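PDB 3TS3: capsid polyprotein from Turkey astrovirus 2, which probably self-assembles into the icosahedral capsid, this chain being its projection (spike) domain, the P2 globular region. Local coordinates for residues F17-Q22 against G97-M102; Q12-F17 against M102-Q107. One frame throughout, in Å; residues are numbered along the deposited sequence.

Contact 1: residues F17-Q22 against G97-M102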
ATOM      1  N   PHE C  17     -17.960  -5.823   6.216  1.00  8.06           N
ATOM      2  CA  PHE C  17     -16.507  -5.847   6.265  1.00  8.31           C
ATOM      3  C   PHE C  17     -16.002  -5.360   4.901  1.00  8.26           C
ATOM      4  O   PHE C  17     -15.145  -4.483   4.836  1.00  8.02           O
ATOM      5  CB  PHE C  17     -16.054  -7.294   6.531  1.00  7.94           C
ATOM      6  CG  PHE C  17     -14.600  -7.441   6.916  1.00  8.21           C
ATOM      7  CD1 PHE C  17     -13.600  -7.150   6.024  1.00  7.76           C
ATOM      8  CD2 PHE C  17     -14.255  -7.921   8.161  1.00  9.02           C
ATOM      9  CE1 PHE C  17     -12.284  -7.309   6.375  1.00  8.14           C
ATOM     10  CE2 PHE C  17     -12.939  -8.082   8.518  1.00  9.05           C
ATOM     11  CZ  PHE C  17     -11.951  -7.775   7.626  1.00  7.79           C
ATOM     12  N   VAL C  18     -16.558  -5.913   3.823  1.00  8.49           N
ATOM     13  CA  VAL C  18     -16.282  -5.436   2.475  1.00  8.80           C
ATOM     14  C   VAL C  18     -17.626  -5.132   1.829  1.00  8.72           C
ATOM     15  O   VAL C  18     -18.531  -5.939   1.898  1.00  9.18           O
ATOM     16  CB  VAL C  18     -15.547  -6.483   1.623  1.00  8.33           C
ATOM     17  CG1 VAL C  18     -15.197  -5.906   0.239  1.00  9.57           C
ATOM     18  CG2 VAL C  18     -14.316  -6.989   2.342  1.00 10.17           C
ATOM     19  N   TYR C  19     -17.748  -3.960   1.225  1.00  8.39           N
ATOM     20  CA  TYR C  19     -19.000  -3.557   0.602  1.00  8.68           C
ATOM     21  C   TYR C  19     -18.768  -2.810  -0.709  1.00  9.19           C
ATOM     22  O   TYR C  19     -17.687  -2.321  -0.976  1.00  8.87           O
ATOM     23  CB  TYR C  19     -19.836  -2.716   1.578  1.00  8.59           C
ATOM     24  CG  TYR C  19     -19.112  -1.484   2.056  1.00  7.76           C
ATOM     25  CD1 TYR C  19     -18.202  -1.549   3.097  1.00  7.94           C
ATOM     26  CD2 TYR C  19     -19.321  -0.264   1.446  1.00  7.73           C
ATOM     27  CE1 TYR C  19     -17.524  -0.429   3.511  1.00  9.42           C
ATOM     28  CE2 TYR C  19     -18.644   0.861   1.854  1.00  9.16           C
ATOM     29  CZ  TYR C  19     -17.745   0.769   2.890  1.00  9.24           C
ATOM     30  OH  TYR C  19     -17.067   1.880   3.309  1.00  9.96           O
ATOM     31  N   ASN C  20     -19.801  -2.760  -1.534  1.00  9.13           N
ATOM     32  CA  ASN C  20     -19.745  -2.036  -2.799  1.00  9.89           C
ATOM     33  C   ASN C  20     -20.415  -0.658  -2.745  1.00 10.04           C
ATOM     34  O   ASN C  20     -20.935  -0.261  -1.715  1.00 10.11           O
ATOM     35  CB  ASN C  20     -20.221  -2.898  -3.977  1.00  9.69           C
ATOM     36  CG  ASN C  20     -21.707  -3.182  -3.952  1.00 10.35           C
ATOM     37  OD1 ASN C  20     -22.474  -2.492  -3.304  1.00 10.30           O
ATOM     38  ND2 ASN C  20     -22.115  -4.200  -4.698  1.00 12.24           N
ATOM     39  N   PHE C  21     -20.392   0.059  -3.863  1.00 10.71           N
ATOM     40  CA  PHE C  21     -20.948   1.411  -3.927  1.00 11.62           C
ATOM     41  C   PHE C  21     -22.452   1.440  -3.688  1.00 12.61           C
ATOM     42  O   PHE C  21     -22.998   2.473  -3.353  1.00 13.71           O
ATOM     43  CB  PHE C  21     -20.581   2.127  -5.231  1.00 11.80           C
ATOM     44  CG  PHE C  21     -19.217   2.780  -5.220  1.00 10.98           C
ATOM     45  CD1 PHE C  21     -18.311   2.518  -6.223  1.00 11.84           C
ATOM     46  CD2 PHE C  21     -18.852   3.645  -4.212  1.00 11.46           C
ATOM     47  CE1 PHE C  21     -17.068   3.104  -6.225  1.00 12.00           C
ATOM     48  CE2 PHE C  21     -17.606   4.243  -4.213  1.00 11.03           C
ATOM     49  CZ  PHE C  21     -16.717   3.968  -5.223  1.00 11.74           C
ATOM     50  N   GLN C  22     -23.104   0.300  -3.860  1.00 12.91           N
ATOM     51  CA  GLN C  22     -24.535   0.201  -3.613  1.00 14.03           C
ATOM     52  C   GLN C  22     -24.808  -0.161  -2.154  1.00 13.79           C
ATOM     53  O   GLN C  22     -25.948  -0.300  -1.764  1.00 15.08           O
ATOM     54  CB  GLN C  22     -25.194  -0.818  -4.546  1.00 14.15           C
ATOM     55  CG  GLN C  22     -25.466  -0.282  -5.934  1.00 17.49           C
ATOM     56  CD  GLN C  22     -24.200   0.052  -6.681  1.00 20.22           C
ATOM     57  OE1 GLN C  22     -23.393  -0.826  -6.977  1.00 22.24           O
ATOM     58  NE2 GLN C  22     -24.026   1.330  -7.006  1.00 21.27           N
ATOM     59  N   GLY C  97     -11.978   1.759  -3.389  1.00  6.59           N
ATOM     60  CA  GLY C  97     -10.777   2.253  -2.743  1.00  6.57           C
ATOM     61  C   GLY C  97     -10.785   2.003  -1.247  1.00  6.38           C
ATOM     62  O   GLY C  97     -11.159   0.927  -0.815  1.00  6.58           O
ATOM     63  N   VAL C  98     -10.419   3.003  -0.454  1.00  5.73           N
ATOM     64  CA  VAL C  98     -10.373   2.799   0.986  1.00  6.25           C
ATOM     65  C   VAL C  98     -11.796   2.758   1.527  1.00  6.57           C
ATOM     66  O   VAL C  98     -12.539   3.708   1.403  1.00  7.15           O
ATOM     67  CB  VAL C  98      -9.597   3.931   1.679  1.00  5.77           C
ATOM     68  CG1 VAL C  98      -9.804   3.887   3.193  1.00  6.52           C
ATOM     69  CG2 VAL C  98      -8.110   3.869   1.310  1.00  5.74           C
ATOM     70  N   MET C  99     -12.171   1.620   2.091  1.00  6.69           N
ATOM     71  CA  MET C  99     -13.549   1.483   2.468  0.50  6.27           C
ATOM     72  C   MET C  99     -13.647   1.095   3.928  1.00  6.69           C
ATOM     73  O   MET C  99     -14.746   1.166   4.454  1.00  7.59           O
ATOM     74  CB  MET C  99     -14.343   0.536   1.536  0.50  5.92           C
ATOM     75  CG  MET C  99     -13.732  -0.850   1.307  0.50  4.96           C
ATOM     76  SD  MET C  99     -14.248  -2.023   2.580  0.50  3.55           S
ATOM     77  CE  MET C  99     -12.913  -3.216   2.556  0.50  6.12           C
ATOM     78  N   GLN C 100     -12.512   0.915   4.592  1.00  6.14           N
ATOM     79  CA  GLN C 100     -12.455   0.865   6.050  1.00  5.88           C
ATOM     80  C   GLN C 100     -11.184   1.496   6.551  1.00  6.17           C
ATOM     81  O   GLN C 100     -10.167   1.462   5.894  1.00  6.07           O
ATOM     82  CB  GLN C 100     -12.472  -0.565   6.618  1.00  6.31           C
ATOM     83  CG  GLN C 100     -13.551  -1.478   6.109  1.00  6.48           C
ATOM     84  CD  GLN C 100     -14.882  -1.300   6.809  1.00  8.13           C
ATOM     85  OE1 GLN C 100     -15.032  -0.494   7.721  1.00  7.92           O
ATOM     86  NE2 GLN C 100     -15.857  -2.074   6.378  1.00  9.17           N
ATOM     87  N   THR C 101     -11.262   2.057   7.749  1.00  6.38           N
ATOM     88  CA  THR C 101     -10.093   2.392   8.526  1.00  6.80           C
ATOM     89  C   THR C 101     -10.057   1.305   9.587  1.00  7.22           C
ATOM     90  O   THR C 101     -10.986   0.532   9.709  1.00  7.70           O
ATOM     91  CB  THR C 101     -10.180   3.742   9.212  1.00  6.67           C
ATOM     92  OG1 THR C 101     -11.317   3.764  10.070  1.00  7.26           O
ATOM     93  CG2 THR C 101     -10.300   4.854   8.193  1.00  6.64           C
ATOM     94  N   MET C 102      -8.986   1.237  10.354  1.00  7.51           N
ATOM     95  CA  MET C 102      -8.937   0.258  11.426  1.00  7.38           C
ATOM     96  C   MET C 102     -10.043   0.570  12.433  1.00  7.64           C
ATOM     97  O   MET C 102     -10.625  -0.320  13.018  1.00  8.86           O
ATOM     98  CB  MET C 102      -7.560   0.199  12.087  1.00  7.13           C
ATOM     99  CG  MET C 102      -6.454  -0.418  11.205  1.00  8.17           C
ATOM    100  SD  MET C 102      -6.813  -2.081  10.548  1.00  9.88           S
ATOM    101  CE  MET C 102      -7.397  -1.648   8.897  1.00  9.54           C
TER
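Y19 reaches M99 through its hydroxyl: OH donates to the backbone O of M99 at 2.7 Å, in the carbonyl plane and on a lone pair. The second bond runs the other way. NE2 of Q100 donates a hydrogen bond to the backbone O of F17 at 2.9 Å, meeting it from above the carbonyl plane (C=O...N angle 113°). The same NE2 lies in the plane of the Y19 ring, 3.7 Å from CE1 of Y19, with amide and ring planes nearly perpendicular.

In the conformer given, one of two deposited for M99, the bend at chi2 (87°) puts SD 4.5 Å from the centroid of the Y19 ring, an oblique Met-aromatic contact; CE lies 4.0 Å from CG2 of V18. Behind Q100, OE1 is held by T104 and T14, so both ends of the amide are engaged and its rotation is fixed. P5 of the second subunit packs on Y19.

M99 and Q100 both pair with L88, a classic beta bulge in strand 98-101 against strand 87-90. The loop 17-22 thus lies along an irregular point of the sheet, with V18 also packed on F34 of strand 34-37.

Contact 2: residues Q12-F17 against M102-Q107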
ATOM      1  N   GLN C  12     -17.377   6.209  11.525  1.00 10.90           N
ATOM      2  CA  GLN C  12     -18.491   6.223  10.604  1.00 11.04           C
ATOM      3  C   GLN C  12     -19.036   4.811  10.467  1.00 10.65           C
ATOM      4  O   GLN C  12     -18.285   3.860  10.497  1.00 10.20           O
ATOM      5  CB  GLN C  12     -18.027   6.702   9.227  1.00 11.28           C
ATOM      6  CG  GLN C  12     -19.131   6.732   8.206  1.00 12.68           C
ATOM      7  CD  GLN C  12     -18.623   6.686   6.782  1.00 12.66           C
ATOM      8  OE1 GLN C  12     -17.885   7.553   6.346  1.00 10.14           O
ATOM      9  NE2 GLN C  12     -19.048   5.676   6.047  1.00 12.33           N
ATOM     10  N   TYR C  13     -20.345   4.687  10.307  1.00 10.41           N
ATOM     11  CA  TYR C  13     -20.936   3.382  10.057  1.00 10.97           C
ATOM     12  C   TYR C  13     -20.498   2.900   8.680  1.00 10.07           C
ATOM     13  O   TYR C  13     -20.568   3.637   7.706  1.00 10.22           O
ATOM     14  CB  TYR C  13     -22.478   3.476  10.109  1.00 11.41           C
ATOM     15  CG  TYR C  13     -23.257   2.294   9.538  1.00 14.97           C
ATOM     16  CD1 TYR C  13     -23.412   1.119  10.258  1.00 17.91           C
ATOM     17  CD2 TYR C  13     -23.871   2.378   8.295  1.00 17.21           C
ATOM     18  CE1 TYR C  13     -24.136   0.052   9.739  1.00 18.83           C
ATOM     19  CE2 TYR C  13     -24.592   1.314   7.772  1.00 20.08           C
ATOM     20  CZ  TYR C  13     -24.719   0.158   8.501  1.00 19.76           C
ATOM     21  OH  TYR C  13     -25.436  -0.895   7.981  1.00 22.68           O
ATOM     22  N   THR C  14     -20.047   1.655   8.609  1.00  9.63           N
ATOM     23  CA  THR C  14     -19.803   1.001   7.332  1.00  9.56           C
ATOM     24  C   THR C  14     -20.646  -0.266   7.399  1.00  9.74           C
ATOM     25  O   THR C  14     -20.676  -0.914   8.423  1.00 10.47           O
ATOM     26  CB  THR C  14     -18.324   0.697   7.077  1.00  9.43           C
ATOM     27  OG1 THR C  14     -17.799  -0.104   8.136  1.00  8.69           O
ATOM     28  CG2 THR C  14     -17.524   1.987   6.984  1.00  9.34           C
ATOM     29  N   PRO C  15     -21.364  -0.580   6.328  1.00  9.59           N
ATOM     30  CA  PRO C  15     -22.344  -1.679   6.337  1.00  9.76           C
ATOM     31  C   PRO C  15     -21.830  -3.113   6.517  1.00 10.01           C
ATOM     32  O   PRO C  15     -22.494  -3.917   7.156  1.00 10.85           O
ATOM     33  CB  PRO C  15     -23.076  -1.509   5.009  1.00  9.91           C
ATOM     34  CG  PRO C  15     -22.113  -0.839   4.126  1.00  9.23           C
ATOM     35  CD  PRO C  15     -21.249   0.033   4.995  1.00 10.12           C
ATOM     36  N   TYR C  16     -20.684  -3.420   5.928  1.00  9.55           N
ATOM     37  CA  TYR C  16     -20.125  -4.767   5.969  1.00  9.29           C
ATOM     38  C   TYR C  16     -18.610  -4.690   5.982  1.00  8.82           C
ATOM     39  O   TYR C  16     -18.049  -3.637   5.762  1.00  9.01           O
ATOM     40  CB  TYR C  16     -20.604  -5.603   4.771  1.00 10.14           C
ATOM     41  CG  TYR C  16     -22.107  -5.710   4.690  1.00  9.99           C
ATOM     42  CD1 TYR C  16     -22.821  -4.921   3.815  1.00  9.78           C
ATOM     43  CD2 TYR C  16     -22.808  -6.572   5.518  1.00 12.30           C
ATOM     44  CE1 TYR C  16     -24.182  -4.998   3.743  1.00 12.37           C
ATOM     45  CE2 TYR C  16     -24.176  -6.655   5.448  1.00 12.80           C
ATOM     46  CZ  TYR C  16     -24.855  -5.860   4.562  1.00 13.15           C
ATOM     47  OH  TYR C  16     -26.225  -5.908   4.476  1.00 16.67           O
ATOM     48  N   PHE C  17     -17.960  -5.823   6.216  1.00  8.06           N
ATOM     49  CA  PHE C  17     -16.507  -5.847   6.265  1.00  8.31           C
ATOM     50  C   PHE C  17     -16.002  -5.360   4.901  1.00  8.26           C
ATOM     51  O   PHE C  17     -15.145  -4.483   4.836  1.00  8.02           O
ATOM     52  CB  PHE C  17     -16.054  -7.294   6.531  1.00  7.94           C
ATOM     53  CG  PHE C  17     -14.600  -7.441   6.916  1.00  8.21           C
ATOM     54  CD1 PHE C  17     -13.600  -7.150   6.024  1.00  7.76           C
ATOM     55  CD2 PHE C  17     -14.255  -7.921   8.161  1.00  9.02           C
ATOM     56  CE1 PHE C  17     -12.284  -7.309   6.375  1.00  8.14           C
ATOM     57  CE2 PHE C  17     -12.939  -8.082   8.518  1.00  9.05           C
ATOM     58  CZ  PHE C  17     -11.951  -7.775   7.626  1.00  7.79           C
ATOM     59  N   MET C 102      -8.986   1.237  10.354  1.00  7.51           N
ATOM     60  CA  MET C 102      -8.937   0.258  11.426  1.00  7.38           C
ATOM     61  C   MET C 102     -10.043   0.570  12.433  1.00  7.64           C
ATOM     62  O   MET C 102     -10.625  -0.320  13.018  1.00  8.86           O
ATOM     63  CB  MET C 102      -7.560   0.199  12.087  1.00  7.13           C
ATOM     64  CG  MET C 102      -6.454  -0.418  11.205  1.00  8.17           C
ATOM     65  SD  MET C 102      -6.813  -2.081  10.548  1.00  9.88           S
ATOM     66  CE  MET C 102      -7.397  -1.648   8.897  1.00  9.54           C
ATOM     67  N   LYS C 103     -10.327   1.848  12.636  1.00  7.66           N
ATOM     68  CA  LYS C 103     -11.399   2.205  13.557  1.00  7.95           C
ATOM     69  C   LYS C 103     -12.777   1.721  13.106  1.00  7.96           C
ATOM     70  O   LYS C 103     -13.498   1.109  13.869  1.00  8.20           O
ATOM     71  CB  LYS C 103     -11.439   3.724  13.736  1.00  8.02           C
ATOM     72  CG  LYS C 103     -12.573   4.206  14.615  1.00  9.26           C
ATOM     73  CD  LYS C 103     -12.717   5.711  14.584  1.00 10.33           C
ATOM     74  CE  LYS C 103     -11.560   6.392  15.261  1.00 10.79           C
ATOM     75  NZ  LYS C 103     -11.883   7.836  15.418  1.00 11.35           N
ATOM     76  N   THR C 104     -13.138   1.989  11.859  1.00  7.50           N
ATOM     77  CA  THR C 104     -14.420   1.520  11.334  1.00  7.53           C
ATOM     78  C   THR C 104     -14.487  -0.014  11.273  1.00  8.00           C
ATOM     79  O   THR C 104     -15.537  -0.617  11.434  1.00  8.51           O
ATOM     80  CB  THR C 104     -14.807   2.160   9.984  1.00  8.02           C
ATOM     81  OG1 THR C 104     -13.930   1.701   8.962  1.00  7.15           O
ATOM     82  CG2 THR C 104     -14.756   3.681  10.059  1.00  7.40           C
ATOM     83  N   LEU C 105     -13.341  -0.633  11.048  1.00  8.03           N
ATOM     84  CA  LEU C 105     -13.270  -2.081  10.929  1.00  8.07           C
ATOM     85  C   LEU C 105     -13.656  -2.765  12.241  1.00  8.68           C
ATOM     86  O   LEU C 105     -14.017  -3.926  12.252  1.00  8.98           O
ATOM     87  CB  LEU C 105     -11.888  -2.519  10.455  1.00  7.95           C
ATOM     88  CG  LEU C 105     -11.733  -3.984  10.029  1.00  8.61           C
ATOM     89  CD1 LEU C 105     -12.706  -4.379   8.924  1.00  9.79           C
ATOM     90  CD2 LEU C 105     -10.302  -4.222   9.603  1.00  9.89           C
ATOM     91  N   LYS C 106     -13.608  -2.019  13.334  1.00  8.68           N
ATOM     92  CA  LYS C 106     -13.945  -2.576  14.643  1.00  9.10           C
ATOM     93  C   LYS C 106     -15.398  -3.029  14.636  1.00  9.49           C
ATOM     94  O   LYS C 106     -15.790  -3.898  15.388  1.00 10.39           O
ATOM     95  CB  LYS C 106     -13.708  -1.570  15.771  1.00  9.25           C
ATOM     96  CG  LYS C 106     -12.252  -1.318  16.089  1.00  9.58           C
ATOM     97  CD  LYS C 106     -12.084  -0.380  17.279  1.00 10.24           C
ATOM     98  CE  LYS C 106     -10.607  -0.143  17.567  1.00 10.79           C
ATOM     99  NZ  LYS C 106     -10.390   0.792  18.707  1.00 12.13           N
ATOM    100  N   GLN C 107     -16.189  -2.416  13.774  1.00 10.05           N
ATOM    101  CA  GLN C 107     -17.593  -2.771  13.641  1.00 10.21           C
ATOM    102  C   GLN C 107     -17.779  -4.187  13.112  1.00 10.43           C
ATOM    103  O   GLN C 107     -18.829  -4.786  13.282  1.00 11.46           O
ATOM    104  CB  GLN C 107     -18.316  -1.790  12.728  1.00 10.29           C
ATOM    105  CG  GLN C 107     -18.375  -0.390  13.263  1.00 11.22           C
ATOM    106  CD  GLN C 107     -18.715   0.628  12.192  1.00 11.60           C
ATOM    107  OE1 GLN C 107     -19.595   0.408  11.366  1.00 13.28           O
ATOM    108  NE2 GLN C 107     -18.020   1.750  12.216  1.00 11.91           N
TER
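The side-chain amide of Q107 bonds the backbone of the loop 12-17 through both its ends. NE2 of Q107 donates to the backbone O of Q12 at 2.7 Å, almost straight (N-H...O 170°) and with the acceptor in the amide plane, although the donor stands above the carbonyl plane of Q12. OE1 of Q107 accepts from the backbone N of T14 at 3.1 Å, equally straight, with that nitrogen slightly tilted from the carbonyl plane. Two bonds from one amide to residues two apart, spanning Y13, hold the group flat and settle which end is oxygen. The chain of Q107 is extended beyond CG (chi2 163°), which lets it span to the loop. The ring of Y13 lies nearly parallel to this amide, but OE1 approaches it only obliquely, 4.0 Å from CD1 of Y13.

T104 packs beside the amide: its CG2 sits 3.6 Å from the backbone O of Q12, and its CB is 4.1 Å from CG2 of T14. The hydroxyls of the two threonines have partners in Q100, and that of T14 also in H108. On the loop side, OE1 of Q12 accepts backbone hydrogen bonds from Y3 and L4 of the second subunit, and that L4 also packs on T14 and T104.

Farther along, CD1 of L105 sits over the centre of the F17 ring, 3.7 Å from the centroid and 10° off the normal, a CH-pi contact in which all six ring carbons lie at similar range.

The single helical turn 102-105, whose backbone bonds are few and partly long, follows directly on strand 98-101. F17 meets F34 of strand 34-37, and L105 also packs on L88 of strand 87-90 and Y165 of strand 164-171.

Overall arrangement
The centres of contacts 1 and 2 lie about 8 Å apart, on the same side of the chain's centre. One continuous run, 12-22, supplies the N-terminal half of both; the run 97-107, with strand 98-101 followed by helix 102-105, supplies the other. The order is nested: the loop closed by contact 1 lies within that closed by contact 2, and F17 and M102 belong to both. Q100 and T14 link them directly, OE1 of Q100 to OG1 of T14 at 2.8 Å, a probable hydrogen bond. Together they hold the loop before strand 34-37 against strand 98-101 and the helix after it, and both touch the second subunit, so they lie beside the interface of this two-chain spike assembly.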